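Selenium-binding protein (Sulfolobus tokodaii, PDB 2ECE) is of unknown function but adopts a beta-propeller fold and, as a member of the selenium-binding protein family, may bind selenium. Local coordinates at residues Lys333-Gln347 with Val419-Ile431. Numbering follows the deposited sequence.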
ATOM      1  N   LYS A 333     -18.354   0.024  -1.603  1.00 24.82           N
ATOM      2  CA  LYS A 333     -19.190  -1.062  -1.105  1.00 25.02           C
ATOM      3  C   LYS A 333     -18.407  -2.185  -0.427  1.00 24.88           C
ATOM      4  O   LYS A 333     -18.898  -2.805   0.518  1.00 25.53           O
ATOM      5  CB  LYS A 333     -20.030  -1.637  -2.255  1.00 25.58           C
ATOM      6  CG  LYS A 333     -21.090  -2.636  -1.826  1.00 28.85           C
ATOM      7  CD  LYS A 333     -21.839  -3.205  -3.026  1.00 29.19           C
ATOM      8  CE  LYS A 333     -22.973  -4.114  -2.575  1.00 31.31           C
ATOM      9  NZ  LYS A 333     -23.688  -4.744  -3.730  1.00 31.45           N
ATOM     10  N   PHE A 334     -17.184  -2.440  -0.887  1.00 24.39           N
ATOM     11  CA  PHE A 334     -16.385  -3.524  -0.314  1.00 23.04           C
ATOM     12  C   PHE A 334     -15.021  -3.126   0.245  1.00 22.90           C
ATOM     13  O   PHE A 334     -14.339  -2.251  -0.291  1.00 23.64           O
ATOM     14  CB  PHE A 334     -16.205  -4.632  -1.355  1.00 24.40           C
ATOM     15  CG  PHE A 334     -17.492  -5.330  -1.727  1.00 24.82           C
ATOM     16  CD1 PHE A 334     -18.129  -6.168  -0.817  1.00 22.61           C
ATOM     17  CD2 PHE A 334     -18.074  -5.132  -2.976  1.00 26.24           C
ATOM     18  CE1 PHE A 334     -19.331  -6.802  -1.143  1.00 24.89           C
ATOM     19  CE2 PHE A 334     -19.283  -5.764  -3.314  1.00 25.44           C
ATOM     20  CZ  PHE A 334     -19.907  -6.597  -2.395  1.00 23.52           C
ATOM     21  N   LEU A 335     -14.641  -3.790   1.332  1.00 22.19           N
ATOM     22  CA  LEU A 335     -13.370  -3.563   2.008  1.00 23.64           C
ATOM     23  C   LEU A 335     -12.633  -4.899   1.879  1.00 22.56           C
ATOM     24  O   LEU A 335     -13.161  -5.938   2.273  1.00 24.73           O
ATOM     25  CB  LEU A 335     -13.634  -3.230   3.483  1.00 23.77           C
ATOM     26  CG  LEU A 335     -12.690  -2.378   4.347  1.00 27.73           C
ATOM     27  CD1 LEU A 335     -12.599  -3.006   5.734  1.00 25.40           C
ATOM     28  CD2 LEU A 335     -11.315  -2.266   3.718  1.00 27.00           C
ATOM     29  N   TYR A 336     -11.443  -4.892   1.288  1.00 22.52           N
ATOM     30  CA  TYR A 336     -10.686  -6.131   1.141  1.00 22.50           C
ATOM     31  C   TYR A 336      -9.495  -6.106   2.079  1.00 23.03           C
ATOM     32  O   TYR A 336      -8.854  -5.069   2.233  1.00 20.19           O
ATOM     33  CB  TYR A 336     -10.205  -6.311  -0.301  1.00 23.59           C
ATOM     34  CG  TYR A 336     -11.328  -6.482  -1.296  1.00 24.26           C
ATOM     35  CD1 TYR A 336     -11.981  -5.373  -1.838  1.00 25.42           C
ATOM     36  CD2 TYR A 336     -11.766  -7.756  -1.668  1.00 25.03           C
ATOM     37  CE1 TYR A 336     -13.047  -5.529  -2.731  1.00 25.58           C
ATOM     38  CE2 TYR A 336     -12.830  -7.926  -2.556  1.00 24.91           C
ATOM     39  CZ  TYR A 336     -13.466  -6.811  -3.082  1.00 25.99           C
ATOM     40  OH  TYR A 336     -14.527  -6.977  -3.946  1.00 26.60           O
ATOM     41  N   LEU A 337      -9.215  -7.238   2.719  1.00 22.93           N
ATOM     42  CA  LEU A 337      -8.083  -7.322   3.629  1.00 23.82           C
ATOM     43  C   LEU A 337      -7.240  -8.517   3.241  1.00 24.85           C
ATOM     44  O   LEU A 337      -7.745  -9.503   2.699  1.00 23.46           O
ATOM     45  CB  LEU A 337      -8.509  -7.552   5.089  1.00 26.77           C
ATOM     46  CG  LEU A 337      -9.747  -7.051   5.837  1.00 27.78           C
ATOM     47  CD1 LEU A 337      -9.525  -7.338   7.323  1.00 28.16           C
ATOM     48  CD2 LEU A 337      -9.986  -5.579   5.623  1.00 29.94           C
ATOM     49  N   SER A 338      -5.947  -8.432   3.530  1.00 23.93           N
ATOM     50  CA  SER A 338      -5.057  -9.546   3.272  1.00 22.55           C
ATOM     51  C   SER A 338      -4.618 -10.004   4.659  1.00 23.19           C
ATOM     52  O   SER A 338      -4.476  -9.190   5.576  1.00 21.94           O
ATOM     53  CB  SER A 338      -3.847  -9.101   2.447  1.00 22.27           C
ATOM     54  OG  SER A 338      -3.056  -8.158   3.156  1.00 22.52           O
ATOM     55  N   LEU A 339      -4.452 -11.310   4.830  1.00 24.31           N
ATOM     56  CA  LEU A 339      -3.996 -11.855   6.100  1.00 24.03           C
ATOM     57  C   LEU A 339      -2.685 -12.526   5.745  1.00 24.54           C
ATOM     58  O   LEU A 339      -2.657 -13.664   5.279  1.00 22.07           O
ATOM     59  CB  LEU A 339      -4.987 -12.880   6.666  1.00 25.56           C
ATOM     60  CG  LEU A 339      -6.179 -12.369   7.486  1.00 27.29           C
ATOM     61  CD1 LEU A 339      -7.185 -11.678   6.576  1.00 27.79           C
ATOM     62  CD2 LEU A 339      -6.841 -13.547   8.203  1.00 28.02           C
ATOM     63  N   TRP A 340      -1.601 -11.792   5.955  1.00 23.77           N
ATOM     64  CA  TRP A 340      -0.265 -12.259   5.632  1.00 22.21           C
ATOM     65  C   TRP A 340       0.241 -13.367   6.550  1.00 23.01           C
ATOM     66  O   TRP A 340       1.206 -14.049   6.223  1.00 22.15           O
ATOM     67  CB  TRP A 340       0.694 -11.073   5.673  1.00 21.73           C
ATOM     68  CG  TRP A 340       2.007 -11.342   5.033  1.00 22.21           C
ATOM     69  CD1 TRP A 340       2.239 -11.609   3.711  1.00 22.71           C
ATOM     70  CD2 TRP A 340       3.289 -11.306   5.667  1.00 22.23           C
ATOM     71  NE1 TRP A 340       3.595 -11.735   3.484  1.00 21.28           N
ATOM     72  CE2 TRP A 340       4.259 -11.557   4.669  1.00 21.81           C
ATOM     73  CE3 TRP A 340       3.714 -11.092   6.986  1.00 22.64           C
ATOM     74  CZ2 TRP A 340       5.625 -11.588   4.946  1.00 21.81           C
ATOM     75  CZ3 TRP A 340       5.080 -11.123   7.261  1.00 23.11           C
ATOM     76  CH2 TRP A 340       6.014 -11.373   6.245  1.00 22.33           C
ATOM     77  N   GLY A 341      -0.407 -13.540   7.699  1.00 23.97           N
ATOM     78  CA  GLY A 341       0.010 -14.582   8.620  1.00 24.70           C
ATOM     79  C   GLY A 341      -0.750 -15.864   8.343  1.00 23.62           C
ATOM     80  O   GLY A 341      -0.172 -16.879   7.961  1.00 22.82           O
ATOM     81  N   ILE A 342      -2.066 -15.807   8.516  1.00 24.43           N
ATOM     82  CA  ILE A 342      -2.911 -16.968   8.288  1.00 24.34           C
ATOM     83  C   ILE A 342      -2.951 -17.422   6.824  1.00 25.52           C
ATOM     84  O   ILE A 342      -2.927 -18.625   6.545  1.00 25.84           O
ATOM     85  CB  ILE A 342      -4.335 -16.689   8.814  1.00 24.19           C
ATOM     86  CG1 ILE A 342      -4.314 -16.762  10.345  1.00 23.58           C
ATOM     87  CG2 ILE A 342      -5.333 -17.674   8.206  1.00 25.15           C
ATOM     88  CD1 ILE A 342      -5.514 -16.157  11.013  1.00 26.54           C
ATOM     89  N   GLY A 343      -3.006 -16.468   5.894  1.00 24.98           N
ATOM     90  CA  GLY A 343      -3.032 -16.806   4.480  1.00 24.99           C
ATOM     91  C   GLY A 343      -4.379 -16.628   3.797  1.00 25.91           C
ATOM     92  O   GLY A 343      -4.916 -17.571   3.208  1.00 26.62           O
ATOM     93  N   GLU A 344      -4.925 -15.417   3.849  1.00 26.50           N
ATOM     94  CA  GLU A 344      -6.222 -15.166   3.229  1.00 25.91           C
ATOM     95  C   GLU A 344      -6.383 -13.752   2.677  1.00 26.12           C
ATOM     96  O   GLU A 344      -5.609 -12.843   2.988  1.00 23.10           O
ATOM     97  CB  GLU A 344      -7.356 -15.374   4.247  1.00 26.77           C
ATOM     98  CG  GLU A 344      -7.424 -16.728   4.951  1.00 28.31           C
ATOM     99  CD  GLU A 344      -8.516 -16.765   6.024  1.00 30.30           C
ATOM    100  OE1 GLU A 344      -9.169 -15.721   6.251  1.00 31.66           O
ATOM    101  OE2 GLU A 344      -8.722 -17.828   6.646  1.00 29.22           O
ATOM    102  N   VAL A 345      -7.400 -13.600   1.838  1.00 24.55           N
ATOM    103  CA  VAL A 345      -7.801 -12.313   1.301  1.00 23.34           C
ATOM    104  C   VAL A 345      -9.289 -12.398   1.591  1.00 23.98           C
ATOM    105  O   VAL A 345      -9.932 -13.400   1.254  1.00 23.85           O
ATOM    106  CB  VAL A 345      -7.611 -12.170  -0.226  1.00 22.71           C
ATOM    107  CG1 VAL A 345      -8.218 -10.849  -0.678  1.00 21.28           C
ATOM    108  CG2 VAL A 345      -6.132 -12.192  -0.592  1.00 20.68           C
ATOM    109  N   ARG A 346      -9.825 -11.380   2.253  1.00 24.88           N
ATOM    110  CA  ARG A 346     -11.238 -11.348   2.589  1.00 24.97           C
ATOM    111  C   ARG A 346     -11.910 -10.142   1.952  1.00 27.50           C
ATOM    112  O   ARG A 346     -11.254  -9.144   1.626  1.00 26.29           O
ATOM    113  CB  ARG A 346     -11.427 -11.272   4.107  1.00 25.04           C
ATOM    114  CG  ARG A 346     -10.872 -12.455   4.875  1.00 24.61           C
ATOM    115  CD  ARG A 346     -11.196 -12.329   6.356  1.00 25.35           C
ATOM    116  NE  ARG A 346     -10.736 -13.487   7.115  1.00 24.85           N
ATOM    117  CZ  ARG A 346     -11.082 -13.745   8.371  1.00 23.96           C
ATOM    118  NH1 ARG A 346     -11.898 -12.927   9.023  1.00 22.85           N
ATOM    119  NH2 ARG A 346     -10.616 -14.827   8.973  1.00 25.69           N
ATOM    120  N   GLN A 347     -13.223 -10.249   1.779  1.00 26.96           N
ATOM    121  CA  GLN A 347     -14.034  -9.184   1.215  1.00 26.61           C
ATOM    122  C   GLN A 347     -15.126  -8.873   2.231  1.00 27.91           C
ATOM    123  O   GLN A 347     -15.892  -9.755   2.613  1.00 29.87           O
ATOM    124  CB  GLN A 347     -14.680  -9.628  -0.099  1.00 24.77           C
ATOM    125  CG  GLN A 347     -15.690  -8.628  -0.649  1.00 23.36           C
ATOM    126  CD  GLN A 347     -16.575  -9.220  -1.730  1.00 25.11           C
ATOM    127  OE1 GLN A 347     -16.547  -8.789  -2.886  1.00 27.08           O
ATOM    128  NE2 GLN A 347     -17.365 -10.216  -1.360  1.00 25.01           N
ATOM    129  N   VAL A 419      -1.398 -13.056  -7.948  1.00 21.52           N
ATOM    130  CA  VAL A 419      -2.615 -13.810  -8.143  1.00 22.94           C
ATOM    131  C   VAL A 419      -3.765 -12.875  -8.469  1.00 24.73           C
ATOM    132  O   VAL A 419      -3.785 -11.721  -8.018  1.00 23.95           O
ATOM    133  CB  VAL A 419      -2.936 -14.607  -6.861  1.00 23.37           C
ATOM    134  CG1 VAL A 419      -4.414 -14.949  -6.794  1.00 24.02           C
ATOM    135  CG2 VAL A 419      -2.091 -15.877  -6.825  1.00 21.31           C
ATOM    136  N   LYS A 420      -4.709 -13.365  -9.267  1.00 24.23           N
ATOM    137  CA  LYS A 420      -5.876 -12.574  -9.611  1.00 23.54           C
ATOM    138  C   LYS A 420      -7.108 -13.222  -9.000  1.00 23.59           C
ATOM    139  O   LYS A 420      -7.277 -14.443  -9.055  1.00 23.27           O
ATOM    140  CB  LYS A 420      -6.064 -12.452 -11.125  1.00 23.45           C
ATOM    141  CG  LYS A 420      -7.321 -11.657 -11.470  1.00 24.51           C
ATOM    142  CD  LYS A 420      -7.384 -11.184 -12.920  1.00 28.59           C
ATOM    143  CE  LYS A 420      -7.914 -12.246 -13.873  1.00 27.12           C
ATOM    144  NZ  LYS A 420      -8.246 -11.656 -15.211  1.00 23.82           N
ATOM    145  N   LEU A 421      -7.951 -12.393  -8.401  1.00 23.51           N
ATOM    146  CA  LEU A 421      -9.182 -12.854  -7.785  1.00 23.90           C
ATOM    147  C   LEU A 421     -10.325 -12.217  -8.559  1.00 25.69           C
ATOM    148  O   LEU A 421     -10.198 -11.101  -9.056  1.00 24.79           O
ATOM    149  CB  LEU A 421      -9.253 -12.402  -6.326  1.00 23.11           C
ATOM    150  CG  LEU A 421      -8.101 -12.772  -5.391  1.00 23.57           C
ATOM    151  CD1 LEU A 421      -8.396 -12.245  -3.994  1.00 22.58           C
ATOM    152  CD2 LEU A 421      -7.928 -14.285  -5.362  1.00 23.54           C
ATOM    153  N   ASN A 422     -11.436 -12.932  -8.677  1.00 26.75           N
ATOM    154  CA  ASN A 422     -12.599 -12.405  -9.370  1.00 28.47           C
ATOM    155  C   ASN A 422     -13.595 -12.062  -8.272  1.00 28.36           C
ATOM    156  O   ASN A 422     -14.059 -12.943  -7.551  1.00 27.96           O
ATOM    157  CB  ASN A 422     -13.168 -13.459 -10.322  1.00 28.80           C
ATOM    158  CG  ASN A 422     -12.248 -13.734 -11.502  1.00 29.88           C
ATOM    159  OD1 ASN A 422     -11.903 -14.883 -11.778  1.00 32.42           O
ATOM    160  ND2 ASN A 422     -11.851 -12.678 -12.207  1.00 28.52           N
ATOM    161  N   ALA A 423     -13.895 -10.775  -8.121  1.00 29.24           N
ATOM    162  CA  ALA A 423     -14.818 -10.332  -7.082  1.00 30.76           C
ATOM    163  C   ALA A 423     -16.219 -10.103  -7.634  1.00 31.80           C
ATOM    164  O   ALA A 423     -16.390  -9.537  -8.719  1.00 32.95           O
ATOM    165  CB  ALA A 423     -14.300  -9.062  -6.430  1.00 29.66           C
ATOM    166  N   ASN A 424     -17.212 -10.540  -6.871  1.00 32.02           N
ATOM    167  CA  ASN A 424     -18.609 -10.406  -7.266  1.00 32.46           C
ATOM    168  C   ASN A 424     -19.197  -9.092  -6.769  1.00 31.63           C
ATOM    169  O   ASN A 424     -19.237  -8.837  -5.566  1.00 32.41           O
ATOM    170  CB  ASN A 424     -19.421 -11.576  -6.702  1.00 33.01           C
ATOM    171  CG  ASN A 424     -20.819 -11.645  -7.281  1.00 34.37           C
ATOM    172  OD1 ASN A 424     -21.559 -10.660  -7.266  1.00 34.25           O
ATOM    173  ND2 ASN A 424     -21.191 -12.814  -7.794  1.00 33.98           N
ATOM    174  N   PRO A 425     -19.670  -8.241  -7.693  1.00 32.85           N
ATOM    175  CA  PRO A 425     -20.261  -6.946  -7.336  1.00 33.34           C
ATOM    176  C   PRO A 425     -21.362  -7.029  -6.274  1.00 33.29           C
ATOM    177  O   PRO A 425     -21.694  -6.030  -5.633  1.00 33.03           O
ATOM    178  CB  PRO A 425     -20.772  -6.415  -8.681  1.00 33.77           C
ATOM    179  CG  PRO A 425     -20.973  -7.674  -9.505  1.00 33.26           C
ATOM    180  CD  PRO A 425     -19.760  -8.474  -9.144  1.00 32.85           C
ATOM    181  N   SER A 426     -21.925  -8.215  -6.075  1.00 32.69           N
ATOM    182  CA  SER A 426     -22.976  -8.368  -5.073  1.00 34.34           C
ATOM    183  C   SER A 426     -22.589  -9.359  -3.985  1.00 34.15           C
ATOM    184  O   SER A 426     -23.454  -9.966  -3.351  1.00 34.67           O
ATOM    185  CB  SER A 426     -24.288  -8.806  -5.737  1.00 33.79           C
ATOM    186  OG  SER A 426     -24.750  -7.811  -6.634  1.00 34.22           O
ATOM    187  N   GLY A 427     -21.287  -9.514  -3.768  1.00 34.46           N
ATOM    188  CA  GLY A 427     -20.820 -10.431  -2.744  1.00 34.75           C
ATOM    189  C   GLY A 427     -20.253 -11.713  -3.318  1.00 35.05           C
ATOM    190  O   GLY A 427     -20.956 -12.454  -4.004  1.00 36.06           O
ATOM    191  N   GLY A 428     -18.978 -11.972  -3.038  1.00 34.21           N
ATOM    192  CA  GLY A 428     -18.336 -13.176  -3.540  1.00 34.33           C
ATOM    193  C   GLY A 428     -16.897 -12.951  -3.974  1.00 34.17           C
ATOM    194  O   GLY A 428     -16.587 -11.933  -4.602  1.00 32.55           O
ATOM    195  N   LEU A 429     -16.026 -13.908  -3.653  1.00 32.40           N
ATOM    196  CA  LEU A 429     -14.603 -13.828  -4.003  1.00 32.22           C
ATOM    197  C   LEU A 429     -14.080 -15.191  -4.465  1.00 31.36           C
ATOM    198  O   LEU A 429     -14.177 -16.172  -3.730  1.00 32.17           O
ATOM    199  CB  LEU A 429     -13.786 -13.388  -2.785  1.00 31.12           C
ATOM    200  CG  LEU A 429     -12.898 -12.138  -2.816  1.00 32.67           C
ATOM    201  CD1 LEU A 429     -11.790 -12.324  -1.786  1.00 29.21           C
ATOM    202  CD2 LEU A 429     -12.304 -11.910  -4.195  1.00 29.34           C
ATOM    203  N   GLU A 430     -13.520 -15.247  -5.670  1.00 30.85           N
ATOM    204  CA  GLU A 430     -12.971 -16.492  -6.211  1.00 32.31           C
ATOM    205  C   GLU A 430     -11.564 -16.264  -6.755  1.00 31.73           C
ATOM    206  O   GLU A 430     -11.234 -15.169  -7.211  1.00 31.56           O
ATOM    207  CB  GLU A 430     -13.839 -17.021  -7.359  1.00 34.28           C
ATOM    208  CG  GLU A 430     -15.255 -17.459  -6.990  1.00 37.48           C
ATOM    209  CD  GLU A 430     -15.281 -18.670  -6.075  1.00 38.97           C
ATOM    210  OE1 GLU A 430     -14.392 -19.542  -6.207  1.00 37.30           O
ATOM    211  OE2 GLU A 430     -16.204 -18.755  -5.235  1.00 41.15           O
ATOM    212  N   ILE A 431     -10.740 -17.306  -6.715  1.00 30.21           N
ATOM    213  CA  ILE A 431      -9.381 -17.223  -7.239  1.00 29.64           C
ATOM    214  C   ILE A 431      -9.452 -17.521  -8.731  1.00 29.93           C
ATOM    215  O   ILE A 431     -10.033 -18.525  -9.135  1.00 30.35           O
ATOM    216  CB  ILE A 431      -8.452 -18.280  -6.600  1.00 28.51           C
ATOM    217  CG1 ILE A 431      -8.395 -18.096  -5.085  1.00 26.36           C
ATOM    218  CG2 ILE A 431      -7.062 -18.171  -7.188  1.00 28.96           C
ATOM    219  CD1 ILE A 431      -7.749 -19.271  -4.362  1.00 23.45           C
TER
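Two neighbouring blades of the beta propeller pack face to face here: the hairpin of strands 334-339 and 344-347 sends Phe334, Tyr336, Val345 and Gln347 against the hairpin of strands 419-423 and 429-431. In the apolar part of the interface, Val345 and Leu421 meet tip to tip, CG1 of the valine lying 3.6 Å from CD1 of the leucine. Leu429 crosses Val345 at about a right angle, its CD1 resting 3.7 Å from the carbonyl O of Val345, while its CG sits at the edge of the Tyr336 ring. The hydroxyl end of that tyrosine reaches the methyl of Ala423, with OH 3.3 Å from CB. Leu386 and Ile388, from another strand of the second blade, also touch Tyr336.

Toward the exposed end, the type I turn from Asn424 to Gly427 lies against the rim of the Phe334 ring. The phenylalanine presents its edge to the turn, with Pro425 O in the ring plane, 3.4 Å from CE2, and CG of Lys333 lies over one face, offset toward the rim. With its CG anti to the backbone N (chi1 -171°) and the chain fully extended, Lys333 carries NZ beyond the ring edge toward the turn. With an alanine here, Pro425 O would probably lose its charged donor and one face of Phe334 its aliphatic cover. The turn is braced internally by an Asx turn, Ser426 N donating to Asn424 OD1 at 2.7 Å. Between the blades, Lys333 NZ donates a hydrogen bond to Pro425 O, 3.0 Å long and in the carbonyl plane, with a C=O...N angle of 148°.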